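Local coordinates for protein tryptophanyl-tRNA synthetase (Cryptosporidium parvum Iowa II, PDB 3HV0) that probably catalyses the ATP-dependent attachment of L-tryptophan to its cognate tRNA, releasing AMP and diphosphate, as a class I aminoacyl-tRNA synthetase, at residues R81-E86 with D117-F122; E130-A135 with N157-A162. All blocks are in the same frame, centred on the assembly; numbering follows the deposited sequence.

Interaction 1 lines the tryptophan pocket, whereas interaction 2 lies farther from the ligand; their centres are about 9 Å apart. They touch directly. Asp-117 OD1 and Asn-157 ND2 are 2.7 Å apart, a probable hydrogen bond between the helices of 117-122 and 157-162. In addition, Pro-83 CB packs 3.6 Å from Ala-135 N, and the carbonyl oxygens of Pro-83 and Ser-84 pack on the ring of Tyr-134, which sets the pocket loop 81-86 against helix 128-143. Bound tryptophan touches both segments of interaction 1, but the side chain of Leu-158 in interaction 2 remains about 14 Å from it. Residues of both contacts also touch the second subunit.

Interaction 1. Residues R81-E86 with D117-F122. With TRP (tryptophan), chain C.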
loop_
_atom_site.group_PDB
_atom_site.type_symbol
_atom_site.label_atom_id
_atom_site.label_comp_id
_atom_site.label_asym_id
_atom_site.label_seq_id
_atom_site.Cartn_x
_atom_site.Cartn_y
_atom_site.Cartn_z
ATOM N N ARG A 81 15.274 6.953 6.327
ATOM C CA ARG A 81 15.104 8.294 6.851
ATOM C C ARG A 81 13.620 8.741 6.701
ATOM O O ARG A 81 13.000 8.545 5.678
ATOM C CB ARG A 81 16.090 9.209 6.127
ATOM C CG ARG A 81 15.729 10.676 6.036
ATOM C CD ARG A 81 15.701 11.389 7.389
ATOM N NE ARG A 81 15.287 12.780 7.251
ATOM C CZ ARG A 81 15.014 13.591 8.261
ATOM N NH1 ARG A 81 15.109 13.164 9.507
ATOM N NH2 ARG A 81 14.632 14.840 8.022
ATOM N N GLY A 82 13.055 9.324 7.747
ATOM C CA GLY A 82 11.698 9.861 7.687
ATOM C C GLY A 82 11.717 11.367 7.517
ATOM O O GLY A 82 12.091 12.065 8.445
ATOM N N PRO A 83 11.339 11.881 6.332
ATOM C CA PRO A 83 11.386 13.307 6.054
ATOM C C PRO A 83 10.297 14.140 6.749
ATOM O O PRO A 83 9.314 14.516 6.118
ATOM C CB PRO A 83 11.192 13.362 4.536
ATOM C CG PRO A 83 10.421 12.194 4.221
ATOM C CD PRO A 83 10.832 11.133 5.170
ATOM N N SER A 84 10.488 14.445 8.030
ATOM C CA SER A 84 9.601 15.349 8.762
ATOM C C SER A 84 10.121 16.776 8.796
ATOM O O SER A 84 9.444 17.677 9.290
ATOM C CB SER A 84 9.427 14.844 10.186
ATOM O OG SER A 84 10.597 14.180 10.610
ATOM N N SER A 85 11.338 16.982 8.301
ATOM C CA SER A 85 11.954 18.314 8.250
ATOM C C SER A 85 12.740 18.409 6.962
ATOM O O SER A 85 13.164 17.396 6.409
ATOM C CB SER A 85 12.890 18.534 9.447
ATOM O OG SER A 85 14.069 17.744 9.342
ATOM N N GLU A 86 12.940 19.634 6.496
ATOM C CA GLU A 86 13.607 19.870 5.222
ATOM C C GLU A 86 15.088 19.511 5.273
ATOM O O GLU A 86 15.653 19.101 4.252
ATOM C CB GLU A 86 13.435 21.314 4.765
ATOM C CG GLU A 86 13.578 21.455 3.256
ATOM C CD GLU A 86 13.406 22.874 2.767
ATOM O OE1 GLU A 86 12.241 23.333 2.677
ATOM O OE2 GLU A 86 14.444 23.511 2.448
ATOM N N ASP A 117 5.477 8.578 2.961
ATOM C CA ASP A 117 4.211 8.017 3.413
ATOM C C ASP A 117 4.055 7.982 4.938
ATOM O O ASP A 117 3.021 8.396 5.454
ATOM C CB ASP A 117 3.993 6.615 2.818
ATOM C CG ASP A 117 5.198 5.685 2.997
ATOM O OD1 ASP A 117 6.177 6.098 3.640
ATOM O OD2 ASP A 117 5.157 4.545 2.491
ATOM N N GLU A 118 5.083 7.519 5.649
ATOM C CA GLU A 118 5.033 7.355 7.113
ATOM C C GLU A 118 4.707 8.651 7.851
ATOM O O GLU A 118 3.882 8.674 8.744
ATOM C CB GLU A 118 6.383 6.786 7.621
ATOM C CG GLU A 118 6.569 6.758 9.151
ATOM C CD GLU A 118 7.999 6.365 9.597
ATOM O OE1 GLU A 118 8.944 6.363 8.743
ATOM O OE2 GLU A 118 8.178 6.072 10.818
ATOM N N LYS A 119 5.389 9.723 7.478
ATOM C CA LYS A 119 5.413 10.972 8.257
ATOM C C LYS A 119 4.190 11.784 7.963
ATOM O O LYS A 119 3.663 12.465 8.837
ATOM C CB LYS A 119 6.691 11.770 7.962
ATOM C CG LYS A 119 7.986 11.011 8.337
ATOM C CD LYS A 119 7.948 10.676 9.841
ATOM C CE LYS A 119 9.233 10.050 10.351
ATOM N NZ LYS A 119 9.227 9.987 11.854
ATOM N N PHE A 120 3.699 11.686 6.737
ATOM C CA PHE A 120 2.358 12.142 6.475
ATOM C C PHE A 120 1.346 11.368 7.333
ATOM O O PHE A 120 0.358 11.943 7.788
ATOM C CB PHE A 120 2.027 11.984 5.012
ATOM C CG PHE A 120 0.565 12.154 4.704
ATOM C CD1 PHE A 120 -0.009 13.398 4.746
ATOM C CD2 PHE A 120 -0.217 11.077 4.367
ATOM C CE1 PHE A 120 -1.345 13.576 4.462
ATOM C CE2 PHE A 120 -1.564 11.248 4.074
ATOM C CZ PHE A 120 -2.132 12.496 4.129
ATOM N N ILE A 121 1.584 10.070 7.554
ATOM C CA ILE A 121 0.630 9.251 8.295
ATOM C C ILE A 121 0.632 9.539 9.797
ATOM O O ILE A 121 -0.436 9.685 10.401
ATOM C CB ILE A 121 0.806 7.732 8.039
ATOM C CG1 ILE A 121 0.195 7.353 6.687
ATOM C CG2 ILE A 121 0.079 6.916 9.131
ATOM C CD1 ILE A 121 -1.321 7.534 6.647
ATOM N N PHE A 122 1.829 9.653 10.369
ATOM C CA PHE A 122 2.022 9.725 11.817
ATOM C C PHE A 122 2.061 11.124 12.403
ATOM O O PHE A 122 2.099 11.269 13.626
ATOM C CB PHE A 122 3.325 9.013 12.178
ATOM C CG PHE A 122 3.175 7.536 12.308
ATOM C CD1 PHE A 122 3.012 6.954 13.551
ATOM C CD2 PHE A 122 3.203 6.719 11.186
ATOM C CE1 PHE A 122 2.873 5.586 13.677
ATOM C CE2 PHE A 122 3.085 5.354 11.295
ATOM C CZ PHE A 122 2.915 4.783 12.544
HETATM N N TRP C . 10.947 5.341 9.837
HETATM C CA TRP C . 12.396 5.671 9.987
HETATM C C TRP C . 12.553 6.994 10.721
HETATM O O TRP C . 11.605 7.800 10.767
HETATM C CB TRP C . 13.130 5.711 8.632
HETATM C CG TRP C . 13.573 4.355 8.137
HETATM C CD1 TRP C . 13.003 3.614 7.131
HETATM C CD2 TRP C . 14.689 3.582 8.608
HETATM N NE1 TRP C . 13.691 2.444 6.954
HETATM C CE2 TRP C . 14.720 2.391 7.856
HETATM C CE3 TRP C . 15.658 3.781 9.587
HETATM C CZ2 TRP C . 15.684 1.405 8.054
HETATM C CZ3 TRP C . 16.611 2.798 9.785
HETATM C CH2 TRP C . 16.609 1.616 9.026
HETATM O OXT TRP C . 13.634 7.249 11.283
#
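The flat peptide joining Gly-82 to Pro-83 turns one face to the side chain of Lys-119. Lys-119 CG lies almost directly over the carbonyl carbon, 3.8 Å from Gly-82 C, and Lys-119 CE covers the same side farther along, 3.6 Å from Gly-82 CA. The bend at chi2 (-59°) lays the lysine along the loop, and the lack of a side chain on Gly-82 permits this close approach. The guanidinium of Arg-81 has Ser-85 O at its edge, and its NH2 bonds Ser-85 OG at 3.2 Å, only 6° out of the guanidinium plane. Asn-138 bonds both Arg-81 NE and, through ND2, Ser-85 O, so it ties Arg-81 to Ser-85. Pro-83 centres an inverse gamma turn, closed by Ser-84 N bonding Gly-82 O. In the class I catalytic domain, this loop leads from strand 76-81 to helix 93-106, and 117-122 lies on helix 116-122, just after strand 110-114.

Bound tryptophan sits between the segments. Glu-118 extends from the helix with CG anti to the backbone N (chi1 171°), and its OE1 accepts a hydrogen bond from the ligand N at 2.5 Å; Thr-115 also bonds this oxygen. OE2 of Glu-118 is 3.0 Å from the ligand N. Lys-119 CE and NZ lie 3.3 and 3.4 Å from the ligand O, a proximity that is at most a probable electrostatic attraction. An acid meeting the amino group, with a lysine near the carboxylate, is consistent with recognition of the amino acid backbone.

Interaction 2. Residues E130-A135 with N157-A162; sequences ETHNYA and NLEYIA
His-132 is the one residue of 130-135 that meets 157-162, touching Leu-158 and Glu-159, with the CA atoms of His-132 and Leu-158 7.8 Å apart. The segment starts with Glu-130 and Thr-131, whose side chains are bonded back to Thr-127. Thr-131 also packs on Asp-116 and Phe-120 of helix 116-122 and on Pro-83 of the pocket loop. One position on, CG of His-132 stands anti to the backbone N (chi1 -173°), which carries the imidazole out from the helix toward the neighbouring one. Glu-159 OE2 lies at the edge of the imidazole, near its plane, 3.5 Å from His-132 CE1 and 3.7 Å from His-132 NE2. The two side chains cross at about a right angle, their ring and carboxylate planes 77° apart. Neither approach is a hydrogen bond; any attraction is probably electrostatic. The strongest polar partner of Glu-159 is Tyr-136, which bonds OE1 and whose ring also meets that of His-132. Leu-158 approaches the imidazole obliquely, its CB 4.4 Å from His-132 ND1.

The topology brings the two helices together. Parallel strands 110-114 and 152-156 are sheet neighbours in the Rossmann-type catalytic domain of class I synthetases; helices 116-122 and 128-143 make the beta-alpha-beta crossover between them, and helix 157-174 leaves directly from the second strand. Asp-116 joins the two segments, bonding Leu-158 N and touching His-132.

Farther along, Tyr-134 N bonds Glu-130 O at 2.8 Å, and its side chain packs on Pro-83. Ala-135, buried, packs on Asp-116. Leu-158 also packs on Tyr-165 of the second subunit.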
loop_
_atom_site.group_PDB
_atom_site.type_symbol
_atom_site.label_atom_id
_atom_site.label_comp_id
_atom_site.label_asym_id
_atom_site.label_seq_id
_atom_site.Cartn_x
_atom_site.Cartn_y
_atom_site.Cartn_z
ATOM N N GLU A 130 4.420 18.290 1.152
ATOM C CA GLU A 130 5.546 18.723 1.974
ATOM C C GLU A 130 6.536 17.598 2.222
ATOM O O GLU A 130 7.752 17.795 2.145
ATOM C CB GLU A 130 5.047 19.260 3.309
ATOM C CG GLU A 130 4.256 20.590 3.185
ATOM C CD GLU A 130 3.603 20.999 4.484
ATOM O OE1 GLU A 130 2.865 20.194 5.077
ATOM O OE2 GLU A 130 3.826 22.132 4.918
ATOM N N THR A 131 5.995 16.420 2.530
ATOM C CA THR A 131 6.785 15.244 2.815
ATOM C C THR A 131 7.574 14.777 1.601
ATOM O O THR A 131 8.684 14.251 1.724
ATOM C CB THR A 131 5.898 14.074 3.290
ATOM O OG1 THR A 131 4.971 14.540 4.264
ATOM C CG2 THR A 131 6.747 13.085 3.975
ATOM N N HIS A 132 6.987 14.974 0.429
ATOM C CA HIS A 132 7.623 14.558 -0.806
ATOM C C HIS A 132 8.782 15.492 -1.089
ATOM O O HIS A 132 9.883 15.012 -1.362
ATOM C CB HIS A 132 6.608 14.547 -1.949
ATOM C CG HIS A 132 7.139 13.979 -3.222
ATOM N ND1 HIS A 132 7.495 12.655 -3.353
ATOM C CD2 HIS A 132 7.387 14.558 -4.423
ATOM C CE1 HIS A 132 7.945 12.442 -4.578
ATOM N NE2 HIS A 132 7.888 13.581 -5.249
ATOM N N ASN A 133 8.543 16.811 -0.998
ATOM C CA ASN A 133 9.616 17.811 -1.149
ATOM C C ASN A 133 10.728 17.667 -0.104
ATOM O O ASN A 133 11.930 17.775 -0.439
ATOM C CB ASN A 133 9.064 19.231 -1.094
ATOM C CG ASN A 133 8.096 19.534 -2.234
ATOM O OD1 ASN A 133 8.104 18.872 -3.281
ATOM N ND2 ASN A 133 7.253 20.542 -2.033
ATOM N N TYR A 134 10.328 17.438 1.153
ATOM C CA TYR A 134 11.276 17.283 2.238
ATOM C C TYR A 134 12.125 16.043 1.971
ATOM O O TYR A 134 13.296 15.990 2.348
ATOM C CB TYR A 134 10.579 17.064 3.565
ATOM C CG TYR A 134 9.914 18.234 4.239
ATOM C CD1 TYR A 134 9.955 19.525 3.715
ATOM C CD2 TYR A 134 9.233 18.034 5.438
ATOM C CE1 TYR A 134 9.312 20.586 4.366
ATOM C CE2 TYR A 134 8.585 19.073 6.093
ATOM C CZ TYR A 134 8.634 20.349 5.563
ATOM O OH TYR A 134 7.995 21.367 6.231
ATOM N N ALA A 135 11.497 15.028 1.373
ATOM C CA ALA A 135 12.200 13.831 0.944
ATOM C C ALA A 135 13.315 14.158 -0.036
ATOM O O ALA A 135 14.433 13.679 0.127
ATOM C CB ALA A 135 11.249 12.851 0.319
ATOM N N ASN A 157 9.059 6.199 -0.860
ATOM C CA ASN A 157 7.970 5.248 -0.905
ATOM C C ASN A 157 6.896 5.650 -1.925
ATOM O O ASN A 157 6.331 4.799 -2.583
ATOM C CB ASN A 157 7.355 5.041 0.475
ATOM C CG ASN A 157 8.184 4.162 1.362
ATOM O OD1 ASN A 157 9.008 3.391 0.893
ATOM N ND2 ASN A 157 7.981 4.281 2.658
ATOM N N LEU A 158 6.625 6.932 -2.086
ATOM C CA LEU A 158 5.606 7.323 -3.059
ATOM C C LEU A 158 6.002 6.921 -4.485
ATOM O O LEU A 158 5.145 6.727 -5.348
ATOM C CB LEU A 158 5.276 8.823 -2.975
ATOM C CG LEU A 158 4.283 9.225 -1.858
ATOM C CD1 LEU A 158 3.643 10.587 -2.125
ATOM C CD2 LEU A 158 3.173 8.243 -1.706
ATOM N N GLU A 159 7.302 6.788 -4.732
ATOM C CA GLU A 159 7.739 6.506 -6.083
ATOM C C GLU A 159 8.084 5.063 -6.358
ATOM O O GLU A 159 8.053 4.667 -7.504
ATOM C CB GLU A 159 8.855 7.444 -6.469
ATOM C CG GLU A 159 8.284 8.782 -6.901
ATOM C CD GLU A 159 9.318 9.826 -7.130
ATOM O OE1 GLU A 159 10.508 9.574 -6.853
ATOM O OE2 GLU A 159 8.924 10.914 -7.587
ATOM N N TYR A 160 8.357 4.282 -5.311
ATOM C CA TYR A 160 8.807 2.892 -5.442
ATOM C C TYR A 160 7.825 1.907 -4.842
ATOM O O TYR A 160 8.118 0.714 -4.777
ATOM C CB TYR A 160 10.170 2.735 -4.764
ATOM C CG TYR A 160 10.928 1.460 -5.101
ATOM C CD1 TYR A 160 11.408 1.234 -6.378
ATOM C CD2 TYR A 160 11.193 0.511 -4.126
ATOM C CE1 TYR A 160 12.109 0.075 -6.688
ATOM C CE2 TYR A 160 11.863 -0.645 -4.424
ATOM C CZ TYR A 160 12.332 -0.859 -5.706
ATOM O OH TYR A 160 13.022 -2.011 -5.998
ATOM N N ILE A 161 6.652 2.393 -4.441
ATOM C CA ILE A 161 5.679 1.588 -3.725
ATOM C C ILE A 161 5.267 0.316 -4.485
ATOM O O ILE A 161 5.087 -0.740 -3.884
ATOM C CB ILE A 161 4.409 2.430 -3.339
ATOM C CG1 ILE A 161 3.462 1.585 -2.491
ATOM C CG2 ILE A 161 3.688 2.975 -4.554
ATOM C CD1 ILE A 161 4.057 1.180 -1.175
ATOM N N ALA A 162 5.120 0.425 -5.803
ATOM C CA ALA A 162 4.680 -0.688 -6.627
ATOM C C ALA A 162 5.662 -1.814 -6.613
ATOM O O ALA A 162 5.270 -2.968 -6.587
ATOM C CB ALA A 162 4.464 -0.229 -8.058
#